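Long-range contacts in putative DNA binding protein (Bacteroides thetaiotaomicron VPI-5482, PDB 3HTN), which is of uncertain function but binds metal ions and, as a trimeric PCC-domain protein, may bind DNA: residues T56-N61 with A109-S114; M76-L81 with I98-S103; T26-A31 with L113-N118. All coordinates share one frame; numbering follows the deposited sequence.

Contact 1: residues T56-N61 with A109-S114; sequences TLRFFN and AGHLLS
Thr56 and Ser114 are tied by a short, nearly straight backbone bond, Thr56 N to Ser114 O at 2.8 Å. Going the other way, Leu113 N donates to Thr56 O at 2.9 Å, and Ser114 N adds a weak bond to the same oxygen. Two residues of strand 107-117 thus stand against one of strand 54-60. Beyond this irregularity Arg58 N reaches His111 O at 2.9 Å, and a water links Arg58 O to His111 N. The Thr56 hydroxyl bonds to Thr71 on the adjoining strand 67-72.

The side chains sort themselves by face. Arg58 runs out with CG anti to the backbone N (chi1 178°) and bends at chi3, which lays its guanidinium over Leu113: CD2 sits 4.1 Å above the plane of that group, over its centre, and CD1 comes to 3.7 Å from NH2. The guanidinium keeps its charge partner in Asp69, reached through NE. Nearer the backbone, in the modelled conformer of His111, Arg58 CB lies obliquely 3.8 Å from the ring atom CD2. On the other face Leu57 sends CD2 against His111 O and packs near Gly110, whose backbone angles would jam a side chain against the preceding carbonyl.

The paired residues Leu113 and Ser114 opposite Thr56 make a classic beta bulge in an antiparallel sheet. His111 stands close to His95 and His97, which hold nickel in this structure, and it belongs to the iron site seen in this protein, though it holds no iron in this chain.

Contact 2: residues M76-L81 with I98-S103; sequences MEISNL and ITVGRS. With SO4 (sulfate ion), chain E.
A classic beta bulge interrupts the beta hairpin of strands 76-88 and 91-101, with Ser79 and Asn80 both facing Thr99. Asn80 N donates to Thr99 O at 3.3 Å, Ser79 N gives the same oxygen a weak, bent bond, and Thr99 N returns a bond to Asn80 O at 2.9 Å. Before the bulge Glu77 and Gly101 form a regular hydrogen-bonded pair, Gly101 N to Glu77 O being 2.8 Å. A water joins Asn80 OD1 to Thr99 OG1. Across the trimer interface Ser79 bonds to Thr99 and Asn80 ND2 to Thr82 of the third subunit, and Thr99 OG1 to Ser79 of the second.

On the apolar face Ile78 and Ile98 meet at about a right angle, Ile78 CG2 lying 3.8 Å from Ile98 CG1, which a chi1 of -162° swings away from the backbone nitrogen. Met76 SE rests against Val100 CG2 at 4.0 Å. Arg102 holds a sulfate, probably from the crystallisation liquor and also bound by Lys70, NH2 to O1 at 3.0 Å and NH1 to O3 at 3.2 Å; NH2 also salt-bridges Glu74.

Strand 44-52 flanks 76-88, strand 107-117 flanks 91-101, and Leu55 covers Met76, Ile98 and Val100.

Contact 3: residues T26-A31 with L113-N118; sequences TEIVKA and LSAIQN
Glu27 OE2 is gripped by two backbone N-H groups, one from each side of the contact. Ala115 N donates to Glu27 OE2 at 2.9 Å on the anti side of the carboxylate, 24° out of its plane, and Val29 N reaches the same oxygen from the opposite face at 2.9 Å. The other oxygen, Glu27 OE1, takes Lys30 N at 2.9 Å from above the plane. A water donates to OE1 as well and bridges it to Leu113 O. Four donors therefore fix both the position and the rotation of the carboxylate. The chain reaches this place because it bends at chi2 (-77°), folding the acid back over its own backbone and against Ser114, whose CB lies 3.3 Å from OE2.

Glu27 stands at the N-cap of helix 28-39, so one side chain both caps the helix and pins it to the backbone of strand 107-117. The negative carboxylate probably also interacts favourably with the positive end of the helix dipole. With an alanine here, Val29 N and Lys30 N would probably lose their cap and Ala115 N its acceptor, and the helix start would be held less firmly to the strand.

The main chains add two bonds beside the carboxylate. Ile28 N meets Ala115 O at 2.8 Å, and Gln117 N donates to Thr26 O at 3.0 Å. Around them Ile28, in the modelled conformer, crosses Gln117 at about a right angle and turns its CD1 toward Ala115 CB, while Val29 sets CG2 3.5 Å from Leu113 O. Gln117 carries its amide past Ile28 to Gly119 and Ile22, whose carbonyls receive NE2. Ile52 of strand 44-52 packs on both Ile28 and Ala115.

In the fold
From the N terminus, residues 26-31 at the start of helix 28-39 come first, and contact 3 joins them to the end of strand 107-117, closing the longest loop of the three. Within it, strand 54-60 opens contact 1, which closes on the same strand slightly earlier, at 109-114, so the two share Leu113 and Ser114. Contact 2, between 76-81 and 98-103, lies inside both loops. Strand 107-117 is the common member: strand 54-60 lies on one flank, strand 91-101 on the other, and the helix start packs across its end. Leu57 meets Ile98 between contacts 1 and 2, Leu112 meets Val29 between contacts 1 and 3, and Ile78 meets Ile28 between contacts 2 and 3.

Contact 1: residues T56-N61 with A109-S114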
loop_
_atom_site.group_PDB
_atom_site.type_symbol
_atom_site.label_atom_id
_atom_site.label_comp_id
_atom_site.label_asym_id
_atom_site.label_seq_id
_atom_site.Cartn_x
_atom_site.Cartn_y
_atom_site.Cartn_z
ATOM N N THR A 56 -15.764 7.953 5.914
ATOM C CA THR A 56 -16.925 7.213 5.442
ATOM C C THR A 56 -16.431 6.103 4.518
ATOM O O THR A 56 -15.755 6.370 3.516
ATOM C CB THR A 56 -17.942 8.071 4.712
ATOM O OG1 THR A 56 -18.318 9.160 5.562
ATOM C CG2 THR A 56 -19.196 7.240 4.370
ATOM N N LEU A 57 -16.814 4.870 4.858
ATOM C CA LEU A 57 -16.550 3.675 4.062
ATOM C C LEU A 57 -17.833 3.107 3.536
ATOM O O LEU A 57 -18.881 3.293 4.152
ATOM C CB LEU A 57 -15.848 2.615 4.905
ATOM C CG LEU A 57 -14.544 3.012 5.590
ATOM C CD1 LEU A 57 -14.053 1.883 6.511
ATOM C CD2 LEU A 57 -13.468 3.453 4.560
ATOM N N ARG A 58 -17.767 2.421 2.399
ATOM C CA ARG A 58 -18.909 1.713 1.829
ATOM C C ARG A 58 -18.650 0.227 1.796
ATOM O O ARG A 58 -17.590 -0.204 1.330
ATOM C CB ARG A 58 -19.189 2.175 0.411
ATOM C CG ARG A 58 -20.342 1.431 -0.248
ATOM C CD ARG A 58 -20.846 2.094 -1.478
ATOM N NE ARG A 58 -21.521 3.341 -1.169
ATOM C CZ ARG A 58 -21.991 4.215 -2.062
ATOM N NH1 ARG A 58 -21.786 4.051 -3.344
ATOM N NH2 ARG A 58 -22.613 5.296 -1.661
ATOM N N PHE A 59 -19.646 -0.551 2.217
ATOM C CA PHE A 59 -19.620 -2.008 2.049
ATOM C C PHE A 59 -20.786 -2.401 1.146
ATOM O O PHE A 59 -21.928 -2.174 1.449
ATOM C CB PHE A 59 -19.671 -2.766 3.370
ATOM C CG PHE A 59 -19.275 -4.201 3.237
ATOM C CD1 PHE A 59 -17.944 -4.549 3.275
ATOM C CD2 PHE A 59 -20.229 -5.198 3.068
ATOM C CE1 PHE A 59 -17.553 -5.886 3.140
ATOM C CE2 PHE A 59 -19.815 -6.515 2.916
ATOM C CZ PHE A 59 -18.496 -6.827 2.954
ATOM N N PHE A 60 -20.441 -2.994 0.007
ATOM C CA PHE A 60 -21.404 -3.440 -0.994
ATOM C C PHE A 60 -21.658 -4.935 -0.880
ATOM O O PHE A 60 -20.714 -5.705 -0.822
ATOM C CB PHE A 60 -20.855 -3.078 -2.352
ATOM C CG PHE A 60 -21.665 -3.560 -3.491
ATOM C CD1 PHE A 60 -22.873 -3.002 -3.774
ATOM C CD2 PHE A 60 -21.196 -4.586 -4.291
ATOM C CE1 PHE A 60 -23.637 -3.455 -4.870
ATOM C CE2 PHE A 60 -21.932 -5.023 -5.385
ATOM C CZ PHE A 60 -23.150 -4.445 -5.671
ATOM N N ASN A 61 -22.938 -5.321 -0.829
ATOM C CA ASN A 61 -23.323 -6.713 -0.759
ATOM C C ASN A 61 -23.669 -7.158 -2.162
ATOM O O ASN A 61 -24.716 -6.773 -2.684
ATOM C CB ASN A 61 -24.528 -6.843 0.161
ATOM C CG ASN A 61 -24.954 -8.275 0.373
ATOM O OD1 ASN A 61 -24.838 -9.120 -0.528
ATOM N ND2 ASN A 61 -25.485 -8.555 1.562
ATOM N N ALA A 109 -10.853 -1.022 7.559
ATOM C CA ALA A 109 -10.463 -1.084 6.165
ATOM C C ALA A 109 -11.676 -1.194 5.277
ATOM O O ALA A 109 -12.671 -1.841 5.629
ATOM C CB ALA A 109 -9.556 -2.292 5.919
ATOM N N GLY A 110 -11.563 -0.602 4.090
ATOM C CA GLY A 110 -12.605 -0.711 3.115
ATOM C C GLY A 110 -12.537 0.265 1.977
ATOM O O GLY A 110 -11.549 0.936 1.781
ATOM N N HIS A 111 -13.642 0.346 1.240
ATOM C CA HIS A 111 -13.792 1.250 0.108
ATOM C C HIS A 111 -14.099 2.638 0.630
ATOM O O HIS A 111 -15.060 2.835 1.347
ATOM C CB HIS A 111 -14.901 0.738 -0.792
ATOM C CG HIS A 111 -15.393 1.705 -1.821
ATOM N ND1 HIS A 111 -14.598 2.632 -2.457
ATOM C CD2 HIS A 111 -16.613 1.802 -2.394
ATOM C CE1 HIS A 111 -15.327 3.279 -3.356
ATOM N NE2 HIS A 111 -16.553 2.804 -3.319
ATOM N N LEU A 112 -13.234 3.588 0.285
ATOM C CA LEU A 112 -13.321 4.946 0.768
ATOM C C LEU A 112 -14.291 5.806 -0.012
ATOM O O LEU A 112 -14.174 5.923 -1.237
ATOM C CB LEU A 112 -11.937 5.599 0.670
ATOM C CG LEU A 112 -11.828 7.066 1.040
ATOM C CD1 LEU A 112 -12.164 7.312 2.537
ATOM C CD2 LEU A 112 -10.431 7.582 0.679
ATOM N N LEU A 113 -15.237 6.426 0.688
ATOM C CA LEU A 113 -16.106 7.458 0.094
ATOM C C LEU A 113 -15.661 8.871 0.405
ATOM O O LEU A 113 -15.720 9.746 -0.455
ATOM C CB LEU A 113 -17.555 7.309 0.564
ATOM C CG LEU A 113 -18.273 6.014 0.163
ATOM C CD1 LEU A 113 -19.743 6.139 0.553
ATOM C CD2 LEU A 113 -18.116 5.720 -1.353
ATOM N N SER A 114 -15.230 9.090 1.637
ATOM C CA SER A 114 -14.787 10.404 2.060
ATOM C C SER A 114 -14.012 10.323 3.349
ATOM O O SER A 114 -14.110 9.347 4.087
ATOM C CB SER A 114 -15.987 11.318 2.270
ATOM O OG SER A 114 -16.816 10.853 3.317
HETATM O O HOH W 1 -16.385 11.329 5.873
HETATM O O HOH W 2 -15.532 -1.529 2.392
#

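Contact 2: residues M76-L81 with I98-S103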
loop_
_atom_site.group_PDB
_atom_site.type_symbol
_atom_site.label_atom_id
_atom_site.label_comp_id
_atom_site.label_asym_id
_atom_site.label_seq_id
_atom_site.Cartn_x
_atom_site.Cartn_y
_atom_site.Cartn_z
HETATM N N MSE A 76 -8.335 9.349 13.556
HETATM C CA MSE A 76 -7.771 8.138 12.993
HETATM C C MSE A 76 -6.522 8.466 12.203
HETATM O O MSE A 76 -6.430 9.538 11.604
HETATM C CB MSE A 76 -8.777 7.449 12.028
HETATM C CG MSE A 76 -10.003 6.914 12.732
HETATM SE SE MSE A 76 -11.488 6.529 11.578
HETATM C CE MSE A 76 -12.116 8.417 11.380
ATOM N N GLU A 77 -5.600 7.513 12.148
ATOM C CA GLU A 77 -4.430 7.596 11.281
ATOM C C GLU A 77 -4.692 6.814 10.016
ATOM O O GLU A 77 -5.184 5.680 10.104
ATOM C CB GLU A 77 -3.229 6.989 11.979
ATOM C CG GLU A 77 -2.677 7.872 13.130
ATOM C CD GLU A 77 -2.078 9.222 12.697
ATOM O OE1 GLU A 77 -1.902 9.496 11.476
ATOM O OE2 GLU A 77 -1.793 10.052 13.600
ATOM N N ILE A 78 -4.423 7.380 8.850
ATOM C CA ILE A 78 -4.489 6.635 7.620
ATOM C C ILE A 78 -3.191 5.849 7.488
ATOM O O ILE A 78 -2.116 6.441 7.219
ATOM C CB ILE A 78 -4.625 7.547 6.391
ATOM C CG1 ILE A 78 -5.859 8.458 6.483
ATOM C CG2 ILE A 78 -4.664 6.679 5.112
ATOM C CD1 ILE A 78 -5.976 9.486 5.368
ATOM N N SER A 79 -3.222 4.535 7.686
ATOM C CA SER A 79 -1.991 3.751 7.539
ATOM C C SER A 79 -1.686 3.504 6.076
ATOM O O SER A 79 -0.509 3.415 5.703
ATOM C CB SER A 79 -2.039 2.454 8.316
ATOM O OG SER A 79 -3.061 1.594 7.838
ATOM N N ASN A 80 -2.709 3.506 5.228
ATOM C CA ASN A 80 -2.517 3.376 3.807
ATOM C C ASN A 80 -3.774 3.790 3.097
ATOM O O ASN A 80 -4.851 3.357 3.465
ATOM C CB ASN A 80 -2.186 1.930 3.422
ATOM C CG ASN A 80 -2.089 1.746 1.973
ATOM O OD1 ASN A 80 -3.092 1.583 1.304
ATOM N ND2 ASN A 80 -0.882 1.864 1.432
ATOM N N LEU A 81 -3.635 4.655 2.117
ATOM C CA LEU A 81 -4.703 4.949 1.174
ATOM C C LEU A 81 -4.121 4.483 -0.152
ATOM O O LEU A 81 -2.988 4.863 -0.503
ATOM C CB LEU A 81 -5.052 6.427 1.152
ATOM C CG LEU A 81 -6.140 6.893 0.152
ATOM C CD1 LEU A 81 -6.828 8.119 0.693
ATOM C CD2 LEU A 81 -5.549 7.117 -1.238
ATOM N N ILE A 98 -8.870 2.192 1.675
ATOM C CA ILE A 98 -8.127 2.768 2.759
ATOM C C ILE A 98 -8.078 1.814 3.925
ATOM O O ILE A 98 -8.983 0.995 4.110
ATOM C CB ILE A 98 -8.785 4.118 3.171
ATOM C CG1 ILE A 98 -7.875 5.037 3.991
ATOM C CG2 ILE A 98 -10.164 3.905 3.900
ATOM C CD1 ILE A 98 -8.459 6.418 4.239
ATOM N N THR A 99 -7.016 1.974 4.725
ATOM C CA THR A 99 -6.795 1.305 5.964
ATOM C C THR A 99 -6.474 2.386 6.961
ATOM O O THR A 99 -5.606 3.253 6.691
ATOM C CB THR A 99 -5.651 0.300 5.908
ATOM O OG1 THR A 99 -5.796 -0.518 4.736
ATOM C CG2 THR A 99 -5.597 -0.528 7.186
ATOM N N VAL A 100 -7.188 2.375 8.071
ATOM C CA VAL A 100 -6.985 3.339 9.132
ATOM C C VAL A 100 -6.761 2.665 10.485
ATOM O O VAL A 100 -7.200 1.549 10.698
ATOM C CB VAL A 100 -8.154 4.345 9.251
ATOM C CG1 VAL A 100 -8.363 5.076 7.909
ATOM C CG2 VAL A 100 -9.431 3.645 9.738
ATOM N N GLY A 101 -6.037 3.360 11.368
ATOM C CA GLY A 101 -5.870 3.000 12.768
ATOM C C GLY A 101 -6.672 3.893 13.663
ATOM O O GLY A 101 -6.693 5.118 13.495
ATOM N N ARG A 102 -7.313 3.281 14.642
ATOM C CA ARG A 102 -8.067 4.013 15.664
ATOM C C ARG A 102 -7.159 4.297 16.842
ATOM O O ARG A 102 -5.991 3.902 16.848
ATOM C CB ARG A 102 -9.298 3.213 16.085
ATOM C CG ARG A 102 -10.118 2.759 14.896
ATOM C CD ARG A 102 -11.320 1.897 15.342
ATOM N NE ARG A 102 -12.512 2.700 15.634
ATOM C CZ ARG A 102 -13.747 2.223 15.705
ATOM N NH1 ARG A 102 -13.983 0.940 15.623
ATOM N NH2 ARG A 102 -14.752 3.034 15.885
ATOM N N SER A 103 -7.679 4.988 17.852
ATOM C CA SER A 103 -6.864 5.368 19.003
ATOM C C SER A 103 -6.392 4.170 19.821
ATOM O O SER A 103 -5.451 4.299 20.594
ATOM C CB SER A 103 -7.613 6.346 19.909
ATOM O OG SER A 103 -8.718 5.715 20.483
HETATM S S SO4 E . -17.950 1.055 15.856
HETATM O O1 SO4 E . -17.719 2.468 15.786
HETATM O O2 SO4 E . -17.782 0.479 17.201
HETATM O O3 SO4 E . -17.041 0.347 14.934
HETATM O O4 SO4 E . -19.356 0.812 15.432
HETATM O O HOH W 3 -5.546 0.634 2.194
#

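Contact 3: residues T26-A31 with L113-N118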
loop_
_atom_site.group_PDB
_atom_site.type_symbol
_atom_site.label_atom_id
_atom_site.label_comp_id
_atom_site.label_asym_id
_atom_site.label_seq_id
_atom_site.Cartn_x
_atom_site.Cartn_y
_atom_site.Cartn_z
ATOM N N THR A 26 -9.875 19.417 5.280
ATOM C CA THR A 26 -10.399 19.316 3.939
ATOM C C THR A 26 -10.785 17.877 3.666
ATOM O O THR A 26 -10.115 16.964 4.159
ATOM C CB THR A 26 -9.308 19.772 2.974
ATOM O OG1 THR A 26 -8.943 21.123 3.317
ATOM C CG2 THR A 26 -9.755 19.743 1.538
ATOM N N GLU A 27 -11.859 17.674 2.904
ATOM C CA GLU A 27 -12.310 16.345 2.538
ATOM C C GLU A 27 -11.373 15.842 1.430
ATOM O O GLU A 27 -11.289 16.429 0.342
ATOM C CB GLU A 27 -13.795 16.342 2.145
ATOM C CG GLU A 27 -14.409 14.954 2.256
ATOM C CD GLU A 27 -14.030 14.080 1.111
ATOM O OE1 GLU A 27 -14.430 14.417 -0.020
ATOM O OE2 GLU A 27 -13.317 13.104 1.344
ATOM N N ILE A 28 -10.696 14.743 1.734
ATOM C CA ILE A 28 -9.574 14.250 0.913
ATOM C C ILE A 28 -9.970 13.758 -0.481
ATOM O O ILE A 28 -9.237 13.959 -1.462
ATOM C CB ILE A 28 -8.824 13.156 1.696
ATOM C CG1 ILE A 28 -8.132 13.777 2.912
ATOM C CG2 ILE A 28 -7.800 12.413 0.822
ATOM C CD1 ILE A 28 -7.603 12.758 3.921
ATOM N N VAL A 29 -11.126 13.107 -0.576
ATOM C CA VAL A 29 -11.568 12.539 -1.844
ATOM C C VAL A 29 -11.933 13.656 -2.821
ATOM O O VAL A 29 -11.480 13.649 -3.964
ATOM C CB VAL A 29 -12.710 11.517 -1.645
ATOM C CG1 VAL A 29 -13.206 11.026 -3.004
ATOM C CG2 VAL A 29 -12.253 10.366 -0.758
ATOM N N LYS A 30 -12.675 14.653 -2.337
ATOM C CA LYS A 30 -12.998 15.845 -3.105
ATOM C C LYS A 30 -11.711 16.533 -3.584
ATOM O O LYS A 30 -11.604 16.932 -4.737
ATOM C CB LYS A 30 -13.804 16.815 -2.239
ATOM C CG LYS A 30 -14.319 18.091 -2.938
ATOM C CD LYS A 30 -14.970 19.032 -1.942
ATOM C CE LYS A 30 -15.270 20.398 -2.574
ATOM N NZ LYS A 30 -15.839 21.370 -1.575
ATOM N N ALA A 31 -10.750 16.680 -2.682
ATOM C CA ALA A 31 -9.495 17.330 -3.017
ATOM C C ALA A 31 -8.716 16.560 -4.073
ATOM O O ALA A 31 -8.191 17.138 -5.024
ATOM C CB ALA A 31 -8.639 17.556 -1.767
ATOM N N LEU A 113 -15.237 6.426 0.688
ATOM C CA LEU A 113 -16.106 7.458 0.094
ATOM C C LEU A 113 -15.661 8.871 0.405
ATOM O O LEU A 113 -15.720 9.746 -0.455
ATOM C CB LEU A 113 -17.555 7.309 0.564
ATOM C CG LEU A 113 -18.273 6.014 0.163
ATOM C CD1 LEU A 113 -19.743 6.139 0.553
ATOM C CD2 LEU A 113 -18.116 5.720 -1.353
ATOM N N SER A 114 -15.230 9.090 1.637
ATOM C CA SER A 114 -14.787 10.404 2.060
ATOM C C SER A 114 -14.012 10.323 3.349
ATOM O O SER A 114 -14.110 9.347 4.087
ATOM C CB SER A 114 -15.987 11.318 2.270
ATOM O OG SER A 114 -16.816 10.853 3.317
ATOM N N ALA A 115 -13.219 11.354 3.601
ATOM C CA ALA A 115 -12.462 11.459 4.834
ATOM C C ALA A 115 -12.061 12.909 5.014
ATOM O O ALA A 115 -11.585 13.512 4.070
ATOM C CB ALA A 115 -11.238 10.578 4.826
ATOM N N ILE A 116 -12.227 13.443 6.218
ATOM C CA ILE A 116 -11.866 14.830 6.519
ATOM C C ILE A 116 -10.535 14.852 7.254
ATOM O O ILE A 116 -10.426 14.320 8.362
ATOM C CB ILE A 116 -12.941 15.531 7.372
ATOM C CG1 ILE A 116 -14.292 15.520 6.633
ATOM C CG2 ILE A 116 -12.504 16.973 7.710
ATOM C CD1 ILE A 116 -15.478 16.051 7.484
ATOM N N GLN A 117 -9.531 15.472 6.638
ATOM C CA GLN A 117 -8.226 15.574 7.239
ATOM C C GLN A 117 -8.232 16.329 8.561
ATOM O O GLN A 117 -8.933 17.319 8.731
ATOM C CB GLN A 117 -7.283 16.220 6.246
ATOM C CG GLN A 117 -5.819 16.267 6.653
ATOM C CD GLN A 117 -4.961 16.638 5.522
ATOM O OE1 GLN A 117 -5.143 16.138 4.414
ATOM N NE2 GLN A 117 -4.002 17.502 5.774
ATOM N N ASN A 118 -7.433 15.830 9.486
ATOM C CA ASN A 118 -7.197 16.477 10.772
ATOM C C ASN A 118 -5.755 16.166 11.167
ATOM O O ASN A 118 -5.472 15.270 11.970
ATOM C CB ASN A 118 -8.203 16.016 11.823
ATOM C CG ASN A 118 -8.215 16.934 13.012
ATOM O OD1 ASN A 118 -8.090 18.148 12.847
ATOM N ND2 ASN A 118 -8.323 16.377 14.212
HETATM O O HOH W 4 -16.095 12.445 -1.040
#